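Local coordinates for protein Pbp related beta-lactamase (Pyrococcus abyssi, PDB 2QMI) that probably hydrolyses peptides as a serine peptidase of the penicillin-binding protein and beta-lactamase family, assembling into an octamer that forms its own compartment, at residues V178-E181 with E182-K186; T163-V166 with L167-K170. All coordinates share one frame; numbering follows the deposited sequence.

Contact 1 of 2, residues V178-E181 with E182-K186; sequences VSYE and EYIKK
S179 and E182 meet in a capping box, a local contact that starts helix 180-189 in the beta-lactamase-like part of the chain. The firm half of the box is the bond from S179 N to E182 OE2, 3.0 Å long and nearly straight (168°), which reaches the carboxylate from above its plane. The reciprocal bond, E182 N to S179 OG at 3.1 Å, completes the pattern, though the hydroxyl sits too near E182 CG in the model for its position to be certain. Serine suits an N-cap because its short hydroxyl can bend back to an amide of the first turn, while glutamate three residues on is long enough to return to the cap. E182 does so with CG between its own backbone N and carbonyl carbon (chi1 60°) and the chain extended beyond. V178 CB lies against this carboxylate, 3.3 Å from E182 CD, and V178 CG2 meets the edge of the Y183 ring, near its plane.

On the buried flank of the same opening turn, Y180 pairs with I184, four residues on. I184 CG1 stands over one face of the Y180 ring, 3.8 Å from its centroid and offset toward the rim, a CH-pi contact, and I184 CD1 packs 3.5 Å from Y180 CE1. An aromatic ring gives the branched isoleucine a broad apolar face, while the Y180 hydroxyl is hydrogen-bonded to that of T65 on helix 61-74. Backbone bonds from I184 N to Y180 O (3.2 Å) and K185 N to E181 O (3.1 Å) continue the helix. E173 of the preceding helix accepts from Y180 N.

S179 N and Y180 N are thus met by carboxylate oxygens, and E182 N by the less certain serine hydroxyl; the negative carboxylate of E182 should interact favourably with the positive end of the helix dipole.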
loop_
_atom_site.group_PDB
_atom_site.type_symbol
_atom_site.label_atom_id
_atom_site.label_comp_id
_atom_site.label_asym_id
_atom_site.label_seq_id
_atom_site.Cartn_x
_atom_site.Cartn_y
_atom_site.Cartn_z
ATOM N N VAL A 178 -52.500 1.738 -28.446
ATOM C CA VAL A 178 -51.276 2.478 -28.760
ATOM C C VAL A 178 -50.193 2.240 -27.699
ATOM O O VAL A 178 -50.418 1.540 -26.710
ATOM C CB VAL A 178 -51.548 4.008 -28.895
ATOM C CG1 VAL A 178 -52.456 4.276 -30.093
ATOM C CG2 VAL A 178 -52.185 4.547 -27.625
ATOM N N SER A 179 -49.012 2.808 -27.908
ATOM C CA SER A 179 -47.927 2.627 -26.946
ATOM C C SER A 179 -48.249 3.401 -25.672
ATOM O O SER A 179 -49.023 4.368 -25.704
ATOM C CB SER A 179 -46.598 3.124 -27.526
ATOM O OG SER A 179 -46.556 4.539 -27.567
ATOM N N TYR A 180 -47.665 2.968 -24.556
ATOM C CA TYR A 180 -47.876 3.628 -23.265
ATOM C C TYR A 180 -47.423 5.084 -23.320
ATOM O O TYR A 180 -48.080 5.975 -22.785
ATOM C CB TYR A 180 -47.093 2.913 -22.153
ATOM C CG TYR A 180 -47.008 3.719 -20.873
ATOM C CD1 TYR A 180 -48.120 3.861 -20.036
ATOM C CD2 TYR A 180 -45.843 4.409 -20.539
ATOM C CE1 TYR A 180 -48.074 4.672 -18.907
ATOM C CE2 TYR A 180 -45.787 5.228 -19.408
ATOM C CZ TYR A 180 -46.907 5.357 -18.600
ATOM O OH TYR A 180 -46.867 6.192 -17.502
ATOM N N GLU A 181 -46.283 5.314 -23.961
ATOM C CA GLU A 181 -45.745 6.658 -24.072
ATOM C C GLU A 181 -46.668 7.598 -24.839
ATOM O O GLU A 181 -46.915 8.715 -24.392
ATOM C CB GLU A 181 -44.360 6.622 -24.721
ATOM C CG GLU A 181 -43.332 5.860 -23.896
ATOM C CD GLU A 181 -43.084 4.449 -24.404
ATOM O OE1 GLU A 181 -44.054 3.741 -24.759
ATOM O OE2 GLU A 181 -41.903 4.046 -24.437
ATOM N N GLU A 182 -47.181 7.162 -25.988
ATOM C CA GLU A 182 -48.080 8.025 -26.751
ATOM C C GLU A 182 -49.433 8.205 -26.064
ATOM O O GLU A 182 -50.098 9.217 -26.265
ATOM C CB GLU A 182 -48.262 7.520 -28.199
ATOM C CG GLU A 182 -48.838 6.123 -28.389
ATOM C CD GLU A 182 -48.833 5.677 -29.875
ATOM O OE1 GLU A 182 -49.465 6.373 -30.720
ATOM O OE2 GLU A 182 -48.198 4.631 -30.194
ATOM N N TYR A 183 -49.849 7.244 -25.244
ATOM C CA TYR A 183 -51.126 7.401 -24.553
ATOM C C TYR A 183 -51.024 8.517 -23.504
ATOM O O TYR A 183 -51.938 9.339 -23.373
ATOM C CB TYR A 183 -51.556 6.108 -23.859
ATOM C CG TYR A 183 -52.973 6.191 -23.328
ATOM C CD1 TYR A 183 -54.065 5.959 -24.166
ATOM C CD2 TYR A 183 -53.227 6.573 -22.010
ATOM C CE1 TYR A 183 -55.371 6.111 -23.705
ATOM C CE2 TYR A 183 -54.534 6.728 -21.539
ATOM C CZ TYR A 183 -55.594 6.499 -22.393
ATOM O OH TYR A 183 -56.878 6.690 -21.953
ATOM N N ILE A 184 -49.922 8.535 -22.755
ATOM C CA ILE A 184 -49.707 9.564 -21.734
ATOM C C ILE A 184 -49.618 10.940 -22.392
ATOM O O ILE A 184 -50.219 11.907 -21.921
ATOM C CB ILE A 184 -48.392 9.340 -20.945
ATOM C CG1 ILE A 184 -48.427 7.997 -20.212
ATOM C CG2 ILE A 184 -48.185 10.483 -19.961
ATOM C CD1 ILE A 184 -49.605 7.833 -19.271
ATOM N N LYS A 185 -48.858 11.003 -23.481
ATOM C CA LYS A 185 -48.649 12.231 -24.247
ATOM C C LYS A 185 -49.963 12.802 -24.783
ATOM O O LYS A 185 -50.282 13.974 -24.573
ATOM C CB LYS A 185 -47.703 11.936 -25.416
ATOM C CG LYS A 185 -47.446 13.107 -26.368
ATOM C CD LYS A 185 -46.667 14.217 -25.694
ATOM C CE LYS A 185 -46.112 15.209 -26.712
ATOM N NZ LYS A 185 -45.172 14.556 -27.677
ATOM N N LYS A 186 -50.727 11.952 -25.462
ATOM C CA LYS A 186 -52.001 12.335 -26.061
ATOM C C LYS A 186 -53.149 12.567 -25.082
ATOM O O LYS A 186 -53.846 13.580 -25.168
ATOM C CB LYS A 186 -52.432 11.265 -27.070
ATOM C CG LYS A 186 -51.439 11.003 -28.187
ATOM C CD LYS A 186 -51.411 12.150 -29.182
ATOM C CE LYS A 186 -50.523 11.828 -30.373
ATOM N NZ LYS A 186 -50.523 12.956 -31.357
#

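Contact 2 of 2, residues T163-V166 with L167-K170; sequences TGYV and LLGK
T163 and L167 join one turn of helix 162-176 to the next: L167 N bonds T163 O at 3.1 Å, and the methyl T163 CG2 faces L167 CD1 at a loose 4.4 Å. L167 also lays its CG against T163 O, while its branched, wholly apolar end suits the buried space between helices 101-105 and 136-142, where it meets L104 and I140. G164 contributes its carbonyl, which accepts from L168 N at 3.2 Å.

The side chain of Y165 carries the contact. L168 runs beside it, pointing the same way, and sets CD1 over the very centre of the ring, 3.4 Å from the centroid and only 2° off the ring normal, a close CH-pi contact. Its chi1 (-77°) puts CG anti to the carbonyl carbon, and CD1 continues anti to CA (chi2 175°). The phenol hydroxyl bonds L105 O, and the ring also meets H107 at a shallow interplanar angle.

V166 closes the segment: its carbonyl accepts from K170 N at 3.1 Å and, weakly, from G169 N, whose main bond goes to Y165 O (3.0 Å). K170 sends its ammonium to E137 and E173 in salt bridges.

The chemistry is divided accordingly: a methyl on an aromatic face fills the interior, the tyrosine's buried hydroxyl is satisfied by a carbonyl, and the lysine ammonium, shared between two carboxylates, should be well compensated.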
loop_
_atom_site.group_PDB
_atom_site.type_symbol
_atom_site.label_atom_id
_atom_site.label_comp_id
_atom_site.label_asym_id
_atom_site.label_seq_id
_atom_site.Cartn_x
_atom_site.Cartn_y
_atom_site.Cartn_z
ATOM N N THR A 163 -42.443 -3.513 -10.718
ATOM C CA THR A 163 -42.904 -4.374 -11.803
ATOM C C THR A 163 -44.432 -4.279 -11.893
ATOM O O THR A 163 -45.026 -4.559 -12.934
ATOM C CB THR A 163 -42.477 -5.844 -11.559
ATOM O OG1 THR A 163 -41.044 -5.931 -11.552
ATOM C CG2 THR A 163 -43.035 -6.757 -12.642
ATOM N N GLY A 164 -45.063 -3.881 -10.791
ATOM C CA GLY A 164 -46.503 -3.732 -10.782
ATOM C C GLY A 164 -46.958 -2.662 -11.766
ATOM O O GLY A 164 -47.951 -2.850 -12.467
ATOM N N TYR A 165 -46.242 -1.543 -11.832
ATOM C CA TYR A 165 -46.631 -0.476 -12.754
ATOM C C TYR A 165 -46.111 -0.683 -14.163
ATOM O O TYR A 165 -46.559 -0.024 -15.099
ATOM C CB TYR A 165 -46.220 0.899 -12.217
ATOM C CG TYR A 165 -47.249 1.462 -11.258
ATOM C CD1 TYR A 165 -47.849 2.697 -11.489
ATOM C CD2 TYR A 165 -47.655 0.728 -10.141
ATOM C CE1 TYR A 165 -48.835 3.192 -10.628
ATOM C CE2 TYR A 165 -48.631 1.205 -9.281
ATOM C CZ TYR A 165 -49.220 2.436 -9.528
ATOM O OH TYR A 165 -50.195 2.888 -8.679
ATOM N N VAL A 166 -45.163 -1.600 -14.312
ATOM C CA VAL A 166 -44.661 -1.923 -15.634
ATOM C C VAL A 166 -45.812 -2.680 -16.303
ATOM O O VAL A 166 -46.113 -2.466 -17.482
ATOM C CB VAL A 166 -43.409 -2.823 -15.560
ATOM C CG1 VAL A 166 -43.094 -3.402 -16.945
ATOM C CG2 VAL A 166 -42.222 -2.010 -15.043
ATOM N N LEU A 167 -46.465 -3.546 -15.527
ATOM C CA LEU A 167 -47.598 -4.329 -16.009
ATOM C C LEU A 167 -48.774 -3.412 -16.346
ATOM O O LEU A 167 -49.454 -3.612 -17.355
ATOM C CB LEU A 167 -48.009 -5.363 -14.956
ATOM C CG LEU A 167 -46.988 -6.493 -14.755
ATOM C CD1 LEU A 167 -47.341 -7.316 -13.525
ATOM C CD2 LEU A 167 -46.952 -7.363 -15.996
ATOM N N LEU A 168 -49.008 -2.411 -15.496
ATOM C CA LEU A 168 -50.072 -1.437 -15.721
ATOM C C LEU A 168 -49.794 -0.715 -17.030
ATOM O O LEU A 168 -50.717 -0.328 -17.743
ATOM C CB LEU A 168 -50.127 -0.413 -14.584
ATOM C CG LEU A 168 -50.757 -0.821 -13.250
ATOM C CD1 LEU A 168 -50.595 0.318 -12.240
ATOM C CD2 LEU A 168 -52.231 -1.141 -13.460
ATOM N N GLY A 169 -48.517 -0.525 -17.342
ATOM C CA GLY A 169 -48.153 0.136 -18.584
ATOM C C GLY A 169 -48.517 -0.728 -19.785
ATOM O O GLY A 169 -48.916 -0.223 -20.838
ATOM N N LYS A 170 -48.382 -2.041 -19.622
ATOM C CA LYS A 170 -48.694 -2.995 -20.678
ATOM C C LYS A 170 -50.209 -3.127 -20.840
ATOM O O LYS A 170 -50.715 -3.305 -21.945
ATOM C CB LYS A 170 -48.078 -4.361 -20.345
ATOM C CG LYS A 170 -48.242 -5.412 -21.442
ATOM C CD LYS A 170 -47.760 -4.875 -22.778
ATOM C CE LYS A 170 -46.298 -4.479 -22.726
ATOM N NZ LYS A 170 -45.896 -3.736 -23.966
#

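Contacts 2 and 1 follow each other in the chain, on helices 162-176 and 180-189, with centres about 14 Å apart. They touch where Y180 CB packs 3.9 Å from G169 O. E173 bridges them through different oxygens, pairing with K170 of contact 2 and accepting from Y180 N of contact 1. Both also lean on helix 61-74: Y165 and L168 pack on T65, whose hydroxyl bonds Y180 OH. Nearly one turn before T65 on that helix is K62, the lysine of a probable SxxK motif with S59, as in serine penicillin-binding proteins. Y165 touches K62, whereas Y180 only lies near the motif, so contact 2 is the closer neighbour of the presumed active site.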